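PDB 5E7P: cell division control protein Cdc48 from Mycobacterium smegmatis, which probably binds and hydrolyses ATP as a tandem AAA-family ATPase, its two nucleotide pockets both holding ADP in this crystal. Local coordinates for residues Lys565-Leu570 with Val607-Thr612; Val434-Leu439 with Leu463-Pro468. All blocks are in the same frame, centred on the assembly; numbering follows the deposited sequence.

Interaction 1 (Lys565-Leu570 with Val607-Thr612); sequences KAVREL and VASLLT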
loop_
_atom_site.group_PDB
_atom_site.type_symbol
_atom_site.label_atom_id
_atom_site.label_comp_id
_atom_site.label_asym_id
_atom_site.label_seq_id
_atom_site.Cartn_x
_atom_site.Cartn_y
_atom_site.Cartn_z
ATOM N N LYS A 565 19.419 15.618 5.317
ATOM C CA LYS A 565 19.146 14.657 6.382
ATOM C C LYS A 565 18.154 13.589 5.930
ATOM O O LYS A 565 18.154 12.474 6.447
ATOM C CB LYS A 565 18.642 15.367 7.640
ATOM C CG LYS A 565 19.711 16.179 8.352
ATOM C CD LYS A 565 19.130 16.988 9.502
ATOM C CE LYS A 565 20.194 17.849 10.162
ATOM N NZ LYS A 565 19.620 18.699 11.238
ATOM N N ALA A 566 17.310 13.933 4.965
ATOM C CA ALA A 566 16.366 12.973 4.410
ATOM C C ALA A 566 17.118 11.876 3.662
ATOM O O ALA A 566 16.694 10.722 3.645
ATOM C CB ALA A 566 15.377 13.668 3.486
ATOM N N VAL A 567 18.233 12.251 3.042
ATOM C CA VAL A 567 19.070 11.301 2.324
ATOM C C VAL A 567 19.701 10.307 3.289
ATOM O O VAL A 567 19.566 9.097 3.119
ATOM C CB VAL A 567 20.185 12.012 1.530
ATOM C CG1 VAL A 567 21.213 11.003 1.033
ATOM C CG2 VAL A 567 19.594 12.797 0.369
ATOM N N ARG A 568 20.388 10.827 4.303
ATOM C CA ARG A 568 21.037 9.989 5.304
ATOM C C ARG A 568 20.017 9.122 6.035
ATOM O O ARG A 568 20.293 7.969 6.359
ATOM C CB ARG A 568 21.828 10.842 6.300
ATOM C CG ARG A 568 23.029 11.551 5.688
ATOM C CD ARG A 568 23.938 12.163 6.747
ATOM N NE ARG A 568 23.300 13.265 7.462
ATOM C CZ ARG A 568 22.967 13.233 8.750
ATOM N NH1 ARG A 568 23.215 12.151 9.475
ATOM N NH2 ARG A 568 22.390 14.288 9.313
ATOM N N GLU A 569 18.836 9.680 6.277
ATOM C CA GLU A 569 17.749 8.943 6.907
ATOM C C GLU A 569 17.335 7.747 6.058
ATOM O O GLU A 569 17.258 6.619 6.548
ATOM C CB GLU A 569 16.549 9.861 7.119
ATOM C CG GLU A 569 15.298 9.150 7.588
ATOM C CD GLU A 569 14.096 10.075 7.646
ATOM O OE1 GLU A 569 14.281 11.281 7.912
ATOM O OE2 GLU A 569 12.967 9.601 7.413
ATOM N N LEU A 570 17.079 8.011 4.781
ATOM C CA LEU A 570 16.654 6.995 3.825
ATOM C C LEU A 570 17.610 5.803 3.783
ATOM O O LEU A 570 17.189 4.652 3.893
ATOM C CB LEU A 570 16.530 7.621 2.434
ATOM C CG LEU A 570 16.376 6.696 1.226
ATOM C CD1 LEU A 570 15.078 5.915 1.302
ATOM C CD2 LEU A 570 16.437 7.509 -0.056
ATOM N N VAL A 607 23.971 16.262 -2.671
ATOM C CA VAL A 607 24.740 15.436 -3.597
ATOM C C VAL A 607 25.966 14.814 -2.921
ATOM O O VAL A 607 26.217 13.613 -3.053
ATOM C CB VAL A 607 25.176 16.240 -4.840
ATOM C CG1 VAL A 607 26.136 15.431 -5.690
ATOM C CG2 VAL A 607 23.961 16.664 -5.651
ATOM N N ALA A 608 26.719 15.634 -2.193
ATOM C CA ALA A 608 27.889 15.152 -1.465
ATOM C C ALA A 608 27.488 14.097 -0.441
ATOM O O ALA A 608 28.187 13.100 -0.252
ATOM C CB ALA A 608 28.615 16.306 -0.788
ATOM N N SER A 609 26.354 14.321 0.215
ATOM C CA SER A 609 25.825 13.353 1.167
ATOM C C SER A 609 25.397 12.089 0.433
ATOM O O SER A 609 25.587 10.978 0.927
ATOM C CB SER A 609 24.643 13.940 1.941
ATOM O OG SER A 609 24.152 13.016 2.897
ATOM N N LEU A 610 24.822 12.270 -0.751
ATOM C CA LEU A 610 24.383 11.148 -1.571
ATOM C C LEU A 610 25.564 10.267 -1.978
ATOM O O LEU A 610 25.516 9.044 -1.835
ATOM C CB LEU A 610 23.641 11.651 -2.810
ATOM C CG LEU A 610 22.974 10.585 -3.674
ATOM C CD1 LEU A 610 22.081 9.704 -2.818
ATOM C CD2 LEU A 610 22.177 11.234 -4.797
ATOM N N LEU A 611 26.625 10.898 -2.475
ATOM C CA LEU A 611 27.848 10.191 -2.845
ATOM C C LEU A 611 28.407 9.423 -1.652
ATOM O O LEU A 611 28.855 8.284 -1.789
ATOM C CB LEU A 611 28.898 11.174 -3.369
ATOM C CG LEU A 611 28.543 11.913 -4.661
ATOM C CD1 LEU A 611 29.596 12.955 -5.000
ATOM C CD2 LEU A 611 28.382 10.925 -5.801
ATOM N N THR A 612 28.370 10.059 -0.484
ATOM C CA THR A 612 28.837 9.442 0.751
ATOM C C THR A 612 28.024 8.197 1.083
ATOM O O THR A 612 28.582 7.158 1.432
ATOM C CB THR A 612 28.759 10.428 1.941
ATOM O OG1 THR A 612 29.537 11.596 1.651
ATOM C CG2 THR A 612 29.280 9.775 3.217
#

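Interaction 2 (Val434-Leu439 with Leu463-Pro468); sequences VREGAL and LTVIRP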
loop_
_atom_site.group_PDB
_atom_site.type_symbol
_atom_site.label_atom_id
_atom_site.label_comp_id
_atom_site.label_asym_id
_atom_site.label_seq_id
_atom_site.Cartn_x
_atom_site.Cartn_y
_atom_site.Cartn_z
ATOM N N VAL A 434 -9.318 -15.091 5.231
ATOM C CA VAL A 434 -9.722 -16.197 6.090
ATOM C C VAL A 434 -11.098 -15.967 6.721
ATOM O O VAL A 434 -11.906 -16.893 6.811
ATOM C CB VAL A 434 -8.661 -16.480 7.178
ATOM C CG1 VAL A 434 -9.182 -17.477 8.199
ATOM C CG2 VAL A 434 -7.377 -16.995 6.541
ATOM N N ARG A 435 -11.366 -14.733 7.142
ATOM C CA ARG A 435 -12.673 -14.397 7.704
ATOM C C ARG A 435 -13.780 -14.624 6.683
ATOM O O ARG A 435 -14.845 -15.147 7.017
ATOM C CB ARG A 435 -12.711 -12.950 8.208
ATOM C CG ARG A 435 -11.794 -12.676 9.391
ATOM C CD ARG A 435 -12.205 -11.420 10.147
ATOM N NE ARG A 435 -12.276 -10.250 9.280
ATOM C CZ ARG A 435 -11.235 -9.480 8.978
ATOM N NH1 ARG A 435 -10.037 -9.760 9.473
ATOM N NH2 ARG A 435 -11.394 -8.432 8.180
ATOM N N GLU A 436 -13.514 -14.234 5.439
ATOM C CA GLU A 436 -14.457 -14.447 4.349
ATOM C C GLU A 436 -14.632 -15.939 4.092
ATOM O O GLU A 436 -15.737 -16.406 3.824
ATOM C CB GLU A 436 -13.981 -13.740 3.077
ATOM C CG GLU A 436 -14.852 -13.992 1.857
ATOM C CD GLU A 436 -16.246 -13.407 1.995
ATOM O OE1 GLU A 436 -16.396 -12.378 2.688
ATOM O OE2 GLU A 436 -17.193 -13.979 1.407
ATOM N N GLY A 437 -13.532 -16.679 4.185
ATOM C CA GLY A 437 -13.564 -18.118 4.006
ATOM C C GLY A 437 -14.435 -18.787 5.050
ATOM O O GLY A 437 -15.082 -19.800 4.778
ATOM N N ALA A 438 -14.456 -18.209 6.247
ATOM C CA ALA A 438 -15.277 -18.727 7.336
ATOM C C ALA A 438 -16.758 -18.486 7.068
ATOM O O ALA A 438 -17.611 -19.244 7.526
ATOM C CB ALA A 438 -14.867 -18.099 8.658
ATOM N N LEU A 439 -17.056 -17.425 6.325
ATOM C CA LEU A 439 -18.431 -17.105 5.964
ATOM C C LEU A 439 -18.947 -18.054 4.890
ATOM O O LEU A 439 -20.098 -18.485 4.928
ATOM C CB LEU A 439 -18.539 -15.658 5.479
ATOM C CG LEU A 439 -18.189 -14.573 6.498
ATOM C CD1 LEU A 439 -18.370 -13.188 5.890
ATOM C CD2 LEU A 439 -19.031 -14.727 7.755
ATOM N N LEU A 463 -10.950 -14.936 -2.569
ATOM C CA LEU A 463 -10.070 -14.115 -3.397
ATOM C C LEU A 463 -10.832 -13.313 -4.454
ATOM O O LEU A 463 -10.301 -12.354 -5.012
ATOM C CB LEU A 463 -9.002 -14.985 -4.068
ATOM C CG LEU A 463 -8.066 -15.755 -3.134
ATOM C CD1 LEU A 463 -7.007 -16.503 -3.925
ATOM C CD2 LEU A 463 -7.422 -14.820 -2.129
ATOM N N THR A 464 -12.073 -13.706 -4.725
ATOM C CA THR A 464 -12.883 -13.005 -5.715
ATOM C C THR A 464 -13.541 -11.748 -5.144
ATOM O O THR A 464 -14.094 -10.942 -5.893
ATOM C CB THR A 464 -13.980 -13.913 -6.311
ATOM O OG1 THR A 464 -14.999 -14.147 -5.330
ATOM C CG2 THR A 464 -13.393 -15.244 -6.773
ATOM N N VAL A 465 -13.484 -11.576 -3.824
ATOM C CA VAL A 465 -14.151 -10.443 -3.178
ATOM C C VAL A 465 -13.263 -9.616 -2.242
ATOM O O VAL A 465 -13.634 -8.509 -1.850
ATOM C CB VAL A 465 -15.406 -10.889 -2.396
ATOM C CG1 VAL A 465 -16.491 -11.364 -3.349
ATOM C CG2 VAL A 465 -15.050 -11.973 -1.386
ATOM N N ILE A 466 -12.099 -10.144 -1.881
ATOM C CA ILE A 466 -11.216 -9.440 -0.953
ATOM C C ILE A 466 -10.138 -8.636 -1.673
ATOM O O ILE A 466 -9.273 -9.197 -2.345
ATOM C CB ILE A 466 -10.544 -10.405 0.041
ATOM C CG1 ILE A 466 -11.601 -11.126 0.878
ATOM C CG2 ILE A 466 -9.573 -9.650 0.938
ATOM C CD1 ILE A 466 -12.525 -10.191 1.630
ATOM N N ARG A 467 -10.191 -7.316 -1.525
ATOM C CA ARG A 467 -9.180 -6.454 -2.121
ATOM C C ARG A 467 -8.001 -6.264 -1.178
ATOM O O ARG A 467 -8.179 -5.866 -0.026
ATOM C CB ARG A 467 -9.767 -5.091 -2.494
ATOM C CG ARG A 467 -8.743 -4.159 -3.122
ATOM C CD ARG A 467 -9.347 -2.847 -3.577
ATOM N NE ARG A 467 -9.772 -2.001 -2.465
ATOM C CZ ARG A 467 -10.142 -0.730 -2.600
ATOM N NH1 ARG A 467 -10.130 -0.164 -3.797
ATOM N NH2 ARG A 467 -10.518 -0.025 -1.541
ATOM N N PRO A 468 -6.787 -6.553 -1.668
ATOM C CA PRO A 468 -5.574 -6.297 -0.888
ATOM C C PRO A 468 -5.426 -4.808 -0.611
ATOM O O PRO A 468 -5.739 -3.985 -1.475
ATOM C CB PRO A 468 -4.449 -6.788 -1.804
ATOM C CG PRO A 468 -5.039 -6.789 -3.174
ATOM C CD PRO A 468 -6.486 -7.120 -2.994
#

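Interaction 1 (Lys565-Leu570 with Val607-Thr612)
The hydroxyl OG of Ser609 meets the CG and CD methylenes of Arg568 at the same place where both residues reach one carboxylate oxygen, Glu564 OE2, one residue before segment 565-570. Ser609 OG is hydrogen-bonded to that oxygen, which also takes a salt bridge from Arg568 NE within the first helix, so a single acceptor serves both helices. No hydrogen bond crosses between the segments; Arg568 CG lies against the hydroxyl, 3.3 Å from Ser609 OG, and Arg568 CD is 3.9 Å from Ser609 OG. The Arg568 chain bends at chi3 (-67°), which carries NE back to Glu564 on its own helix.

Next to this polar group, Val567 makes the apolar part of the contact. With CG1 anti to the backbone N (chi1 168°), that methyl points across the interface, 4.0 Å from Ser609 OG and 4.1 Å from Leu610 CA. It also meets a branch of the leucine, Val567 CG1 to Leu610 CD1 being 4.2 Å. Val606 and Glu613 extend the surface that Val567 packs on.

The axes of the two short segments approach to 9.2 Å and their N-to-C directions differ by 14°, hence nearly parallel. Leu570 and Leu610 both rest on Leu584 of strand 580-585. Two neighbouring, like-directed helices covering one face of a parallel sheet are characteristic of successive beta-alpha-beta crossovers in the alpha/beta core of a P-loop AAA ATPase module.

Interaction 2 (Val434-Leu439 with Leu463-Pro468)
Glu436 packs its aliphatic part against Val465 and Ile466 where the loop after helix 456-462 passes helix 427-448, in what is probably the helical lid subdomain of the first AAA module. The tight part is small and centred on Glu436, with Val465 and Ile466 sharing the loop side almost equally. Glu436 CG is 3.8 Å from Val465 CG2 and Glu436 CD 3.9 Å from the same methyl; the two side chains cross at about a right angle. Glu436 CG stands anti to the backbone N (chi1 176°), which sends the chain out toward the loop, and the bend at chi2 (66°) then turns the carboxylate alongside Val465 CG2.

The buried acid is compensated from beyond the segments: OE2 forms salt bridges with Arg37 and with Arg440, one helical turn further along. These two positive groups would be expected to favour its ionised form.

Away from this spot the fit is loose. The segments bury 105 Å² in all. Thr464 is exposed, its OG1 hydrogen-bonded to Gly461 O, while the guanidinium of Arg467, on the loop, is hydrogen-bonded through NH1 to Trp55 O and through NH2 to Gly136 O. Back in the tight part, where Ile466 also touches Val433, the CD1 methyl of Ile466 lies 4.1 Å from Glu436 CB.

How the interactions relate
From the N terminus, interaction 2 comes first: 23 residues, including the rest of helix 427-448 and helix 456-462, separate its segments, and the contact closes that loop in what is probably the lid region of the first AAA module. Interaction 1 opens later and closes a 36-residue loop that passes through strand 580-585 in the second module. The loops follow in series, neither nesting nor crossing. Their centres lie 43 Å apart, on opposite sides of the chain's centre. Arg37 joins interaction 2 to the N-terminal region; from the same helix as interaction 1, though outside the contact, Glu569 forms a salt bridge with Arg378 of the first module.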